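PDB 6RJ1: Mgp-operon protein 3 from Mycoplasma pneumoniae, which probably helps the bacterium attach to host cells, as an extracellular, membrane-anchored adhesin of the P110-like family. Local coordinates for residues A[177-182]-A[771-776]; A[498-503]-A[533-538]. One frame throughout, in Å; residues are numbered along the deposited sequence.

Interaction 1: A[177-182]-A[771-776]; sequences AGLARV and FANSLL
Asn773 is the first residue of 771-776 to meet Leu179: its CB lies 4.0 Å from Leu179 CD2, the two side chains slanting across each other. Beyond CB the amide turns back into its own loop, with CG set between the backbone N and the carbonyl carbon (chi1 87°). There Asn773 OD1 is gripped twice, by Leu775 N from a position tilted off the carbonyl plane and, at 2.8 Å, by Leu776 N nearly in line with the carbonyl bond. Ser774 leans on the other segment's helix by its backbone, its N bonding to the side chain of Asn176. Leu775 then brings CD1 to 4.3 Å from Leu179 CB, while also packing on Ala672 and Leu673 of helix 666-673. Last comes Leu776, which reaches toward Leu179 tip to tip and lays its CD1 3.9 Å from Leu179 CD2. Within 177-182, Arg181 NE bonds Leu179 O at 3.0 Å from above the carbonyl plane, and the same guanidinium forms a salt bridge with Glu167. Arg806 takes the carbonyl oxygens of Asn773 and Leu776 through its two terminal nitrogens. The whole is buried apolar packing of Leu179, from the short helical segment about 176-179, against an Asx turn, the one at Asn773, in the loop that leads to strand 779-786.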
loop_
_atom_site.group_PDB
_atom_site.type_symbol
_atom_site.label_atom_id
_atom_site.label_comp_id
_atom_site.label_asym_id
_atom_site.label_seq_id
_atom_site.Cartn_x
_atom_site.Cartn_y
_atom_site.Cartn_z
ATOM N N ALA A 177 -9.604 -4.072 -17.187
ATOM C CA ALA A 177 -10.995 -4.549 -17.187
ATOM C C ALA A 177 -11.293 -5.446 -15.973
ATOM O O ALA A 177 -12.434 -5.491 -15.500
ATOM C CB ALA A 177 -11.303 -5.284 -18.475
ATOM N N GLY A 178 -10.257 -6.122 -15.473
ATOM C CA GLY A 178 -10.332 -6.949 -14.278
ATOM C C GLY A 178 -10.631 -6.098 -13.059
ATOM O O GLY A 178 -11.309 -6.561 -12.152
ATOM N N LEU A 179 -10.154 -4.835 -13.027
ATOM C CA LEU A 179 -10.427 -3.917 -11.918
ATOM C C LEU A 179 -11.821 -3.270 -12.020
ATOM O O LEU A 179 -12.376 -2.855 -10.997
ATOM C CB LEU A 179 -9.344 -2.823 -11.825
ATOM C CG LEU A 179 -8.026 -3.104 -11.075
ATOM C CD1 LEU A 179 -8.145 -4.221 -10.025
ATOM C CD2 LEU A 179 -6.900 -3.332 -12.018
ATOM N N ALA A 180 -12.371 -3.176 -13.251
ATOM C CA ALA A 180 -13.662 -2.549 -13.564
ATOM C C ALA A 180 -14.884 -3.281 -12.999
ATOM O O ALA A 180 -15.138 -4.429 -13.353
ATOM C CB ALA A 180 -13.807 -2.358 -15.071
ATOM N N ARG A 181 -15.652 -2.597 -12.142
ATOM C CA ARG A 181 -16.868 -3.107 -11.506
ATOM C C ARG A 181 -18.046 -2.270 -12.001
ATOM O O ARG A 181 -17.918 -1.048 -12.084
ATOM C CB ARG A 181 -16.734 -2.964 -9.972
ATOM C CG ARG A 181 -16.540 -4.254 -9.162
ATOM C CD ARG A 181 -15.370 -5.150 -9.555
ATOM N NE ARG A 181 -14.044 -4.613 -9.247
ATOM C CZ ARG A 181 -13.205 -5.147 -8.359
ATOM N NH1 ARG A 181 -12.001 -4.629 -8.182
ATOM N NH2 ARG A 181 -13.566 -6.208 -7.648
ATOM N N VAL A 182 -19.195 -2.907 -12.312
ATOM C CA VAL A 182 -20.401 -2.204 -12.774
ATOM C C VAL A 182 -20.817 -1.127 -11.761
ATOM O O VAL A 182 -20.838 -1.380 -10.556
ATOM C CB VAL A 182 -21.565 -3.159 -13.172
ATOM C CG1 VAL A 182 -22.816 -2.380 -13.578
ATOM C CG2 VAL A 182 -21.135 -4.096 -14.302
ATOM N N PHE A 771 3.450 -3.983 -14.552
ATOM C CA PHE A 771 2.023 -4.127 -14.267
ATOM C C PHE A 771 1.197 -4.132 -15.537
ATOM O O PHE A 771 1.383 -3.257 -16.380
ATOM C CB PHE A 771 1.535 -2.999 -13.352
ATOM C CG PHE A 771 2.202 -2.911 -12.001
ATOM C CD1 PHE A 771 1.804 -3.738 -10.956
ATOM C CD2 PHE A 771 3.168 -1.946 -11.748
ATOM C CE1 PHE A 771 2.383 -3.620 -9.689
ATOM C CE2 PHE A 771 3.755 -1.833 -10.483
ATOM C CZ PHE A 771 3.349 -2.662 -9.459
ATOM N N ALA A 772 0.254 -5.093 -15.660
ATOM C CA ALA A 772 -0.657 -5.199 -16.805
ATOM C C ALA A 772 -1.700 -4.075 -16.773
ATOM O O ALA A 772 -2.298 -3.773 -17.808
ATOM C CB ALA A 772 -1.343 -6.552 -16.813
ATOM N N ASN A 773 -1.919 -3.464 -15.588
ATOM C CA ASN A 773 -2.847 -2.350 -15.399
ATOM C C ASN A 773 -2.100 -1.010 -15.461
ATOM O O ASN A 773 -0.903 -0.959 -15.175
ATOM C CB ASN A 773 -3.609 -2.494 -14.070
ATOM C CG ASN A 773 -2.901 -1.896 -12.879
ATOM O OD1 ASN A 773 -3.078 -0.720 -12.552
ATOM N ND2 ASN A 773 -2.075 -2.683 -12.210
ATOM N N SER A 774 -2.826 0.073 -15.798
ATOM C CA SER A 774 -2.316 1.452 -15.863
ATOM C C SER A 774 -3.242 2.346 -15.034
ATOM O O SER A 774 -3.405 3.533 -15.331
ATOM C CB SER A 774 -2.281 1.932 -17.315
ATOM O OG SER A 774 -3.587 1.917 -17.865
ATOM N N LEU A 775 -3.846 1.750 -13.992
ATOM C CA LEU A 775 -4.865 2.350 -13.151
ATOM C C LEU A 775 -4.428 2.559 -11.711
ATOM O O LEU A 775 -4.791 3.574 -11.108
ATOM C CB LEU A 775 -6.079 1.394 -13.176
ATOM C CG LEU A 775 -7.536 1.906 -13.211
ATOM C CD1 LEU A 775 -8.334 1.321 -12.080
ATOM C CD2 LEU A 775 -7.656 3.410 -13.266
ATOM N N LEU A 776 -3.710 1.579 -11.140
ATOM C CA LEU A 776 -3.332 1.591 -9.732
ATOM C C LEU A 776 -1.909 2.003 -9.494
ATOM O O LEU A 776 -0.998 1.498 -10.155
ATOM C CB LEU A 776 -3.606 0.222 -9.075
ATOM C CG LEU A 776 -4.926 -0.460 -9.424
ATOM C CD1 LEU A 776 -4.912 -1.901 -9.017
ATOM C CD2 LEU A 776 -6.120 0.273 -8.829
#

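Interaction 2: A[498-503]-A[533-538]; sequences LNWGTD and LTQPAY
A buried aromatic cluster, lying against strand 693-699 in the MgpC adhesin region, brings Leu498 and Trp500 up to Tyr538. The tyrosine comes from the direction opposite to both. Its OH lies 3.3 Å from Leu498 CD1, and that same methyl is 3.7 Å from Tyr538 CZ. Trp500 offers the far end of its six-membered ring: CZ2 lies 3.3 Å from Tyr538 OH, and CH2 stands at the edge of the tyrosine ring, near its plane, 4.2 Å from Tyr538 CE1. Gln535 runs across the tryptophan at about a right angle, its CB 3.7 Å from Trp500 CZ2. Because the glutamine chain bends at chi2 (59°), the amide folds back to its own segment, where NE2 donates to Ala537 O at 2.8 Å, in the carbonyl plane and on a lone pair. Topologically, two loops on either side of helix 503-511 are drawn together here, the second leading into strand 538-546; Val509 of the helix touches both Trp500 and Gln535. The first loop makes an Asx turn, Asn499 OD1 accepting from Gly501 N, and then Thr502 caps the helix N-terminus. One water joins the loops. It lies in the plane of the indole, at its edge, accepting from Trp500 NE1 at 2.9 Å and from Leu498 N, and donates to Thr534 OG1 at 3.0 Å. Thr534 OG1 also bonds Glu510, consistent with the hydroxyl, which accepts from the water, donating a hydrogen bond to that carboxylate.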
loop_
_atom_site.group_PDB
_atom_site.type_symbol
_atom_site.label_atom_id
_atom_site.label_comp_id
_atom_site.label_asym_id
_atom_site.label_seq_id
_atom_site.Cartn_x
_atom_site.Cartn_y
_atom_site.Cartn_z
ATOM N N LEU A 498 -3.884 8.999 12.120
ATOM C CA LEU A 498 -2.806 9.722 11.458
ATOM C C LEU A 498 -3.270 11.122 11.090
ATOM O O LEU A 498 -4.476 11.391 11.043
ATOM C CB LEU A 498 -2.339 8.972 10.189
ATOM C CG LEU A 498 -1.843 7.525 10.363
ATOM C CD1 LEU A 498 -1.477 6.916 9.052
ATOM C CD2 LEU A 498 -0.644 7.435 11.295
ATOM N N ASN A 499 -2.307 12.020 10.876
ATOM C CA ASN A 499 -2.578 13.370 10.419
ATOM C C ASN A 499 -2.599 13.265 8.897
ATOM O O ASN A 499 -1.648 12.760 8.293
ATOM C CB ASN A 499 -1.506 14.339 10.903
ATOM C CG ASN A 499 -1.741 15.795 10.577
ATOM O OD1 ASN A 499 -2.594 16.177 9.767
ATOM N ND2 ASN A 499 -0.970 16.648 11.207
ATOM N N TRP A 500 -3.723 13.664 8.296
ATOM C CA TRP A 500 -3.958 13.602 6.857
ATOM C C TRP A 500 -3.614 14.929 6.166
ATOM O O TRP A 500 -3.738 15.051 4.947
ATOM C CB TRP A 500 -5.401 13.132 6.589
ATOM C CG TRP A 500 -5.619 11.712 7.033
ATOM C CD1 TRP A 500 -5.877 11.276 8.303
ATOM C CD2 TRP A 500 -5.515 10.540 6.219
ATOM N NE1 TRP A 500 -5.941 9.901 8.330
ATOM C CE2 TRP A 500 -5.720 9.423 7.062
ATOM C CE3 TRP A 500 -5.290 10.323 4.849
ATOM C CZ2 TRP A 500 -5.682 8.106 6.582
ATOM C CZ3 TRP A 500 -5.262 9.020 4.375
ATOM C CH2 TRP A 500 -5.439 7.928 5.240
ATOM N N GLY A 501 -3.132 15.884 6.960
ATOM C CA GLY A 501 -2.738 17.207 6.501
ATOM C C GLY A 501 -3.630 18.271 7.089
ATOM O O GLY A 501 -3.148 19.241 7.675
ATOM N N THR A 502 -4.946 18.095 6.908
ATOM C CA THR A 502 -6.004 18.970 7.423
ATOM C C THR A 502 -7.064 18.082 8.075
ATOM O O THR A 502 -7.129 16.883 7.774
ATOM C CB THR A 502 -6.618 19.850 6.301
ATOM O OG1 THR A 502 -7.097 19.027 5.236
ATOM C CG2 THR A 502 -5.652 20.890 5.759
ATOM N N ASP A 503 -7.911 18.664 8.947
ATOM C CA ASP A 503 -8.995 17.915 9.584
ATOM C C ASP A 503 -10.031 17.497 8.534
ATOM O O ASP A 503 -10.621 16.416 8.643
ATOM C CB ASP A 503 -9.653 18.717 10.719
ATOM C CG ASP A 503 -10.657 17.911 11.533
ATOM O OD1 ASP A 503 -10.284 16.806 12.025
ATOM O OD2 ASP A 503 -11.812 18.382 11.683
ATOM N N LEU A 533 -13.695 3.830 14.656
ATOM C CA LEU A 533 -12.349 3.469 14.231
ATOM C C LEU A 533 -11.927 4.297 13.007
ATOM O O LEU A 533 -12.767 4.967 12.399
ATOM C CB LEU A 533 -12.242 1.954 13.997
ATOM C CG LEU A 533 -12.532 1.068 15.232
ATOM C CD1 LEU A 533 -12.869 -0.337 14.828
ATOM C CD2 LEU A 533 -11.384 1.078 16.244
ATOM N N THR A 534 -10.624 4.320 12.696
ATOM C CA THR A 534 -10.109 5.118 11.589
ATOM C C THR A 534 -9.671 4.190 10.428
ATOM O O THR A 534 -10.098 3.025 10.383
ATOM C CB THR A 534 -9.041 6.127 12.098
ATOM O OG1 THR A 534 -8.706 7.042 11.053
ATOM C CG2 THR A 534 -7.770 5.461 12.664
ATOM N N GLN A 535 -8.862 4.727 9.477
ATOM C CA GLN A 535 -8.363 4.013 8.305
ATOM C C GLN A 535 -7.722 2.668 8.710
ATOM O O GLN A 535 -6.812 2.646 9.539
ATOM C CB GLN A 535 -7.440 4.917 7.443
ATOM C CG GLN A 535 -6.796 4.258 6.211
ATOM C CD GLN A 535 -7.742 3.691 5.196
ATOM O OE1 GLN A 535 -8.824 4.233 4.929
ATOM N NE2 GLN A 535 -7.336 2.594 4.580
ATOM N N PRO A 536 -8.262 1.538 8.192
ATOM C CA PRO A 536 -7.777 0.224 8.627
ATOM C C PRO A 536 -6.576 -0.375 7.896
ATOM O O PRO A 536 -5.927 -1.246 8.454
ATOM C CB PRO A 536 -8.999 -0.657 8.383
ATOM C CG PRO A 536 -9.565 -0.092 7.123
ATOM C CD PRO A 536 -9.408 1.397 7.269
ATOM N N ALA A 537 -6.354 -0.022 6.629
ATOM C CA ALA A 537 -5.317 -0.671 5.843
ATOM C C ALA A 537 -4.421 0.256 5.056
ATOM O O ALA A 537 -4.826 1.350 4.650
ATOM C CB ALA A 537 -5.946 -1.700 4.917
ATOM N N TYR A 538 -3.181 -0.217 4.837
ATOM C CA TYR A 538 -2.150 0.484 4.088
ATOM C C TYR A 538 -1.322 -0.480 3.247
ATOM O O TYR A 538 -1.157 -1.644 3.618
ATOM C CB TYR A 538 -1.240 1.286 5.052
ATOM C CG TYR A 538 -1.965 2.402 5.778
ATOM C CD1 TYR A 538 -2.160 3.642 5.174
ATOM C CD2 TYR A 538 -2.513 2.199 7.046
ATOM C CE1 TYR A 538 -2.874 4.652 5.815
ATOM C CE2 TYR A 538 -3.231 3.200 7.694
ATOM C CZ TYR A 538 -3.399 4.429 7.081
ATOM O OH TYR A 538 -4.105 5.412 7.732
HETATM O O HOH W 1 -5.913 7.787 10.386
#

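Interaction 2 is nested, along the chain, inside the long loop that interaction 1 closes, and the two do not touch: their centres are 25 Å apart and their nearest atoms about 13 Å. Both contacts meet neighbouring residues of one segment: Gln692 makes a weak hydrogen bond to Leu775 O in interaction 1, and the next residue, Leu693, touches Trp500 in interaction 2. Strand 723-732 bonds loop 498-503 through Thr728 and Ser730, and the chain runs on from it to the loop of 771-776. Interaction 1 is apolar packing, whereas a water bridges the loops of interaction 2. Neither includes a bound ligand.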